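Local coordinates for reticulocyte binding protein (PDB 3FAW) that probably hydrolyses alpha-1,6-glucosidic linkages of pullulan and related alpha-glucans as a secreted, cell-wall-attached streptococcal pullulanase, at residues A[127-135]-A[179-187]. Residues are numbered along the deposited sequence; the frame is centred on the assembly and turned at random.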
ATOM      1  N   GLN A 127      -1.260  11.400  28.065  1.00 15.51           N
ATOM      2  CA  GLN A 127      -2.015  11.719  29.286  1.00 16.51           C
ATOM      3  C   GLN A 127      -2.248  13.225  29.401  1.00 15.60           C
ATOM      4  O   GLN A 127      -3.355  13.656  29.719  1.00 15.94           O
ATOM      5  CB  GLN A 127      -1.302  11.199  30.542  1.00 16.78           C
ATOM      6  CG  GLN A 127      -2.073  11.454  31.857  1.00 19.87           C
ATOM      7  CD  GLN A 127      -1.418  10.826  33.086  1.00 20.70           C
ATOM      8  OE1 GLN A 127      -0.776   9.779  33.000  1.00 22.44           O
ATOM      9  NE2 GLN A 127      -1.594  11.466  34.241  1.00 19.25           N
ATOM     10  N   LEU A 128      -1.212  14.014  29.121  1.00 15.04           N
ATOM     11  CA  LEU A 128      -1.274  15.472  29.274  1.00 14.20           C
ATOM     12  C   LEU A 128      -1.859  16.199  28.071  1.00 15.23           C
ATOM     13  O   LEU A 128      -2.600  17.175  28.240  1.00 15.09           O
ATOM     14  CB  LEU A 128       0.117  16.049  29.550  1.00 13.63           C
ATOM     15  CG  LEU A 128       0.859  15.612  30.819  1.00 10.86           C
ATOM     16  CD1 LEU A 128       2.164  16.406  30.931  1.00 10.87           C
ATOM     17  CD2 LEU A 128       0.006  15.798  32.067  1.00 12.89           C
ATOM     18  N   TYR A 129      -1.515  15.743  26.864  1.00 14.99           N
ATOM     19  CA  TYR A 129      -1.742  16.540  25.651  1.00 15.08           C
ATOM     20  C   TYR A 129      -2.615  15.902  24.570  1.00 14.84           C
ATOM     21  O   TYR A 129      -2.943  16.574  23.595  1.00 13.63           O
ATOM     22  CB  TYR A 129      -0.398  16.936  25.030  1.00 14.99           C
ATOM     23  CG  TYR A 129       0.609  17.451  26.033  1.00 14.13           C
ATOM     24  CD1 TYR A 129       0.303  18.517  26.868  1.00 12.14           C
ATOM     25  CD2 TYR A 129       1.871  16.873  26.142  1.00 13.42           C
ATOM     26  CE1 TYR A 129       1.221  18.991  27.797  1.00 14.13           C
ATOM     27  CE2 TYR A 129       2.795  17.339  27.059  1.00 11.95           C
ATOM     28  CZ  TYR A 129       2.464  18.398  27.885  1.00 14.85           C
ATOM     29  OH  TYR A 129       3.375  18.867  28.801  1.00 15.98           O
ATOM     30  N   ALA A 130      -2.996  14.633  24.726  1.00 15.83           N
ATOM     31  CA  ALA A 130      -3.858  13.978  23.740  1.00 15.38           C
ATOM     32  C   ALA A 130      -5.066  14.870  23.452  1.00 15.00           C
ATOM     33  O   ALA A 130      -5.753  15.307  24.372  1.00 15.20           O
ATOM     34  CB  ALA A 130      -4.305  12.606  24.227  1.00 16.82           C
ATOM     35  N   TYR A 131      -5.294  15.149  22.171  1.00 15.01           N
ATOM     36  CA  TYR A 131      -6.273  16.141  21.741  1.00 14.06           C
ATOM     37  C   TYR A 131      -7.248  15.507  20.765  1.00 14.30           C
ATOM     38  O   TYR A 131      -6.845  14.722  19.910  1.00 13.09           O
ATOM     39  CB  TYR A 131      -5.542  17.314  21.084  1.00 14.12           C
ATOM     40  CG  TYR A 131      -6.413  18.487  20.683  1.00 12.26           C
ATOM     41  CD1 TYR A 131      -7.076  19.247  21.640  1.00 15.64           C
ATOM     42  CD2 TYR A 131      -6.539  18.859  19.346  1.00 14.11           C
ATOM     43  CE1 TYR A 131      -7.862  20.337  21.272  1.00 16.38           C
ATOM     44  CE2 TYR A 131      -7.319  19.944  18.966  1.00 14.29           C
ATOM     45  CZ  TYR A 131      -7.977  20.679  19.932  1.00 14.07           C
ATOM     46  OH  TYR A 131      -8.749  21.751  19.556  1.00 12.52           O
ATOM     47  N   SER A 132      -8.528  15.846  20.904  1.00 14.91           N
ATOM     48  CA  SER A 132      -9.586  15.298  20.049  1.00 15.88           C
ATOM     49  C   SER A 132     -10.260  16.345  19.148  1.00 15.90           C
ATOM     50  O   SER A 132     -11.157  16.008  18.381  1.00 17.11           O
ATOM     51  CB  SER A 132     -10.646  14.609  20.917  1.00 17.30           C
ATOM     52  OG  SER A 132     -10.075  13.563  21.684  0.10 15.48           O
ATOM     53  N   GLY A 133      -9.826  17.602  19.224  1.00 15.87           N
ATOM     54  CA  GLY A 133     -10.434  18.673  18.429  1.00 15.05           C
ATOM     55  C   GLY A 133      -9.916  18.734  17.001  1.00 14.76           C
ATOM     56  O   GLY A 133      -9.119  17.900  16.585  1.00 13.25           O
ATOM     57  N   ASN A 134     -10.368  19.734  16.251  1.00 13.47           N
ATOM     58  CA  ASN A 134      -9.965  19.889  14.857  1.00 14.41           C
ATOM     59  C   ASN A 134      -8.497  20.295  14.728  1.00 13.66           C
ATOM     60  O   ASN A 134      -8.002  21.125  15.487  1.00 12.03           O
ATOM     61  CB  ASN A 134     -10.853  20.920  14.146  1.00 16.10           C
ATOM     62  CG  ASN A 134     -10.636  20.945  12.641  0.10 14.79           C
ATOM     63  OD1 ASN A 134     -10.354  21.994  12.061  0.10 14.57           O
ATOM     64  ND2 ASN A 134     -10.762  19.786  12.002  0.10 15.18           N
ATOM     65  N   LEU A 135      -7.810  19.687  13.766  1.00 13.96           N
ATOM     66  CA  LEU A 135      -6.438  20.052  13.433  1.00 14.29           C
ATOM     67  C   LEU A 135      -6.346  20.434  11.959  1.00 14.50           C
ATOM     68  O   LEU A 135      -7.077  19.903  11.119  1.00 14.44           O
ATOM     69  CB  LEU A 135      -5.484  18.904  13.761  1.00 13.53           C
ATOM     70  CG  LEU A 135      -5.350  18.621  15.259  1.00 12.87           C
ATOM     71  CD1 LEU A 135      -4.681  17.271  15.515  1.00 10.29           C
ATOM     72  CD2 LEU A 135      -4.594  19.756  15.948  1.00 10.84           C
ATOM     73  N   LYS A 179      -1.192  29.001  22.419  1.00 19.61           N
ATOM     74  CA  LYS A 179      -1.279  27.605  22.860  1.00 20.72           C
ATOM     75  C   LYS A 179      -2.373  27.404  23.905  1.00 22.72           C
ATOM     76  O   LYS A 179      -2.533  28.231  24.800  1.00 23.54           O
ATOM     77  CB  LYS A 179       0.060  27.167  23.459  1.00 20.19           C
ATOM     78  CG  LYS A 179       0.178  25.665  23.713  1.00 19.80           C
ATOM     79  CD  LYS A 179       1.465  25.303  24.454  1.00 18.53           C
ATOM     80  CE  LYS A 179       1.443  25.750  25.904  1.00 17.40           C
ATOM     81  NZ  LYS A 179       2.709  25.398  26.603  1.00 18.28           N
ATOM     82  N   ASN A 180      -3.116  26.302  23.794  1.00 25.30           N
ATOM     83  CA  ASN A 180      -4.114  25.931  24.811  1.00 26.55           C
ATOM     84  C   ASN A 180      -3.569  24.859  25.770  1.00 27.70           C
ATOM     85  O   ASN A 180      -2.402  24.479  25.676  1.00 27.78           O
ATOM     86  CB  ASN A 180      -5.430  25.490  24.152  1.00 26.68           C
ATOM     87  CG  ASN A 180      -5.334  24.135  23.458  1.00 26.93           C
ATOM     88  OD1 ASN A 180      -4.303  23.455  23.509  1.00 25.85           O
ATOM     89  ND2 ASN A 180      -6.419  23.742  22.797  1.00 21.55           N
ATOM     90  N   ASN A 181      -4.414  24.373  26.677  1.00 28.50           N
ATOM     91  CA  ASN A 181      -3.978  23.450  27.734  1.00 29.10           C
ATOM     92  C   ASN A 181      -3.525  22.072  27.230  1.00 29.02           C
ATOM     93  O   ASN A 181      -2.761  21.386  27.911  1.00 28.92           O
ATOM     94  CB  ASN A 181      -5.084  23.277  28.784  1.00 29.23           C
ATOM     95  CG  ASN A 181      -4.571  22.657  30.080  0.50 30.89           C
ATOM     96  OD1 ASN A 181      -5.051  21.608  30.516  0.50 31.51           O
ATOM     97  ND2 ASN A 181      -3.586  23.302  30.697  0.50 29.53           N
ATOM     98  N   LYS A 182      -3.989  21.677  26.045  1.00 28.91           N
ATOM     99  CA  LYS A 182      -3.604  20.392  25.444  1.00 28.82           C
ATOM    100  C   LYS A 182      -2.422  20.515  24.475  1.00 26.93           C
ATOM    101  O   LYS A 182      -2.131  19.580  23.725  1.00 27.31           O
ATOM    102  CB  LYS A 182      -4.801  19.760  24.719  1.00 29.42           C
ATOM    103  CG  LYS A 182      -6.013  19.490  25.609  1.00 32.30           C
ATOM    104  CD  LYS A 182      -5.768  18.345  26.586  1.00 34.08           C
ATOM    105  CE  LYS A 182      -6.860  18.275  27.644  1.00 36.84           C
ATOM    106  NZ  LYS A 182      -6.822  19.453  28.566  1.00 40.25           N
ATOM    107  N   GLY A 183      -1.743  21.661  24.495  1.00 25.61           N
ATOM    108  CA  GLY A 183      -0.590  21.908  23.628  1.00 23.75           C
ATOM    109  C   GLY A 183      -0.932  22.178  22.172  1.00 21.50           C
ATOM    110  O   GLY A 183      -0.104  21.939  21.285  1.00 18.71           O
ATOM    111  N   VAL A 184      -2.143  22.684  21.925  1.00 19.89           N
ATOM    112  CA  VAL A 184      -2.605  22.983  20.567  1.00 18.06           C
ATOM    113  C   VAL A 184      -2.492  24.484  20.280  1.00 17.49           C
ATOM    114  O   VAL A 184      -3.166  25.300  20.907  1.00 17.51           O
ATOM    115  CB  VAL A 184      -4.068  22.523  20.341  1.00 18.66           C
ATOM    116  CG1 VAL A 184      -4.541  22.891  18.935  1.00 18.04           C
ATOM    117  CG2 VAL A 184      -4.200  21.027  20.573  1.00 12.29           C
ATOM    118  N   TRP A 185      -1.634  24.832  19.326  1.00 16.33           N
ATOM    119  CA  TRP A 185      -1.407  26.223  18.949  1.00 16.17           C
ATOM    120  C   TRP A 185      -2.443  26.663  17.924  1.00 15.34           C
ATOM    121  O   TRP A 185      -2.683  25.961  16.948  1.00 16.12           O
ATOM    122  CB  TRP A 185      -0.002  26.389  18.384  1.00 15.43           C
ATOM    123  CG  TRP A 185       1.049  26.084  19.389  1.00 14.93           C
ATOM    124  CD1 TRP A 185       1.535  24.850  19.720  1.00 15.20           C
ATOM    125  CD2 TRP A 185       1.738  27.025  20.216  1.00 13.73           C
ATOM    126  NE1 TRP A 185       2.491  24.968  20.698  1.00 15.97           N
ATOM    127  CE2 TRP A 185       2.636  26.291  21.021  1.00 15.15           C
ATOM    128  CE3 TRP A 185       1.686  28.416  20.357  1.00 12.80           C
ATOM    129  CZ2 TRP A 185       3.479  26.903  21.946  1.00 14.78           C
ATOM    130  CZ3 TRP A 185       2.522  29.023  21.281  1.00 13.56           C
ATOM    131  CH2 TRP A 185       3.407  28.268  22.063  1.00 15.14           C
ATOM    132  N   GLN A 186      -3.055  27.822  18.156  1.00 14.97           N
ATOM    133  CA  GLN A 186      -4.181  28.280  17.341  1.00 15.84           C
ATOM    134  C   GLN A 186      -4.132  29.770  16.995  1.00 14.65           C
ATOM    135  O   GLN A 186      -3.592  30.584  17.748  1.00 12.52           O
ATOM    136  CB  GLN A 186      -5.496  27.991  18.069  1.00 16.27           C
ATOM    137  CG  GLN A 186      -5.673  26.541  18.477  1.00 17.39           C
ATOM    138  CD  GLN A 186      -6.992  26.291  19.164  1.00 18.30           C
ATOM    139  OE1 GLN A 186      -7.278  26.873  20.208  1.00 21.22           O
ATOM    140  NE2 GLN A 186      -7.804  25.417  18.584  1.00 23.19           N
ATOM    141  N   THR A 187      -4.706  30.108  15.843  1.00 15.61           N
ATOM    142  CA  THR A 187      -4.982  31.496  15.480  1.00 16.66           C
ATOM    143  C   THR A 187      -6.123  31.586  14.466  1.00 16.41           C
ATOM    144  O   THR A 187      -6.604  30.570  13.962  1.00 16.70           O
ATOM    145  CB  THR A 187      -3.738  32.213  14.911  1.00 17.39           C
ATOM    146  OG1 THR A 187      -4.006  33.616  14.805  1.00 18.94           O
ATOM    147  CG2 THR A 187      -3.354  31.661  13.534  1.00 13.74           C
TER
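Y131 lies across V184 where the linker leaving helix 122-129 passes over a beta hairpin of the CBM48-type beta domain, the hairpin joining strands 170-179 and 184-189. The valine's CG2 stands over the middle of the tyrosine ring, 3.3 Å from the centroid and 11° off the normal, a CH-pi contact. A chi1 of -175° sets Y131 CG opposite the backbone N and lays the ring over the hairpin; G133 N sits over the opposite face, so the ring is sandwiched between the valine methyl and its own chain. V184 turns its other methyl to L135, CG1 to CD2 4.3 Å.

The hairpin end is a type I turn from N180 to G183. N180 braces it from within: OD1 accepts V184 N at 2.8 Å, the donor 37° out of the carbonyl plane, and a weak bond from K182 N. K182 runs its aliphatic chain past the linker, CB 3.9 Å from Y131 CD1 and CD 3.8 Å from L128 O. At the helix end, Y129 O comes within 3.1 Å of K182 O; both are acceptors, and Y129 O accepts a hydrogen bond from W151 NE1. NH1 of R436, on helix 432-449, hydrogen-bonds the carbonyl oxygens of Y131 and G133. Side-chain packing between linker and hairpin is thus mainly apolar, while N180 OD1 is bonded inside the turn and three linker carbonyls bond to W151 and R436.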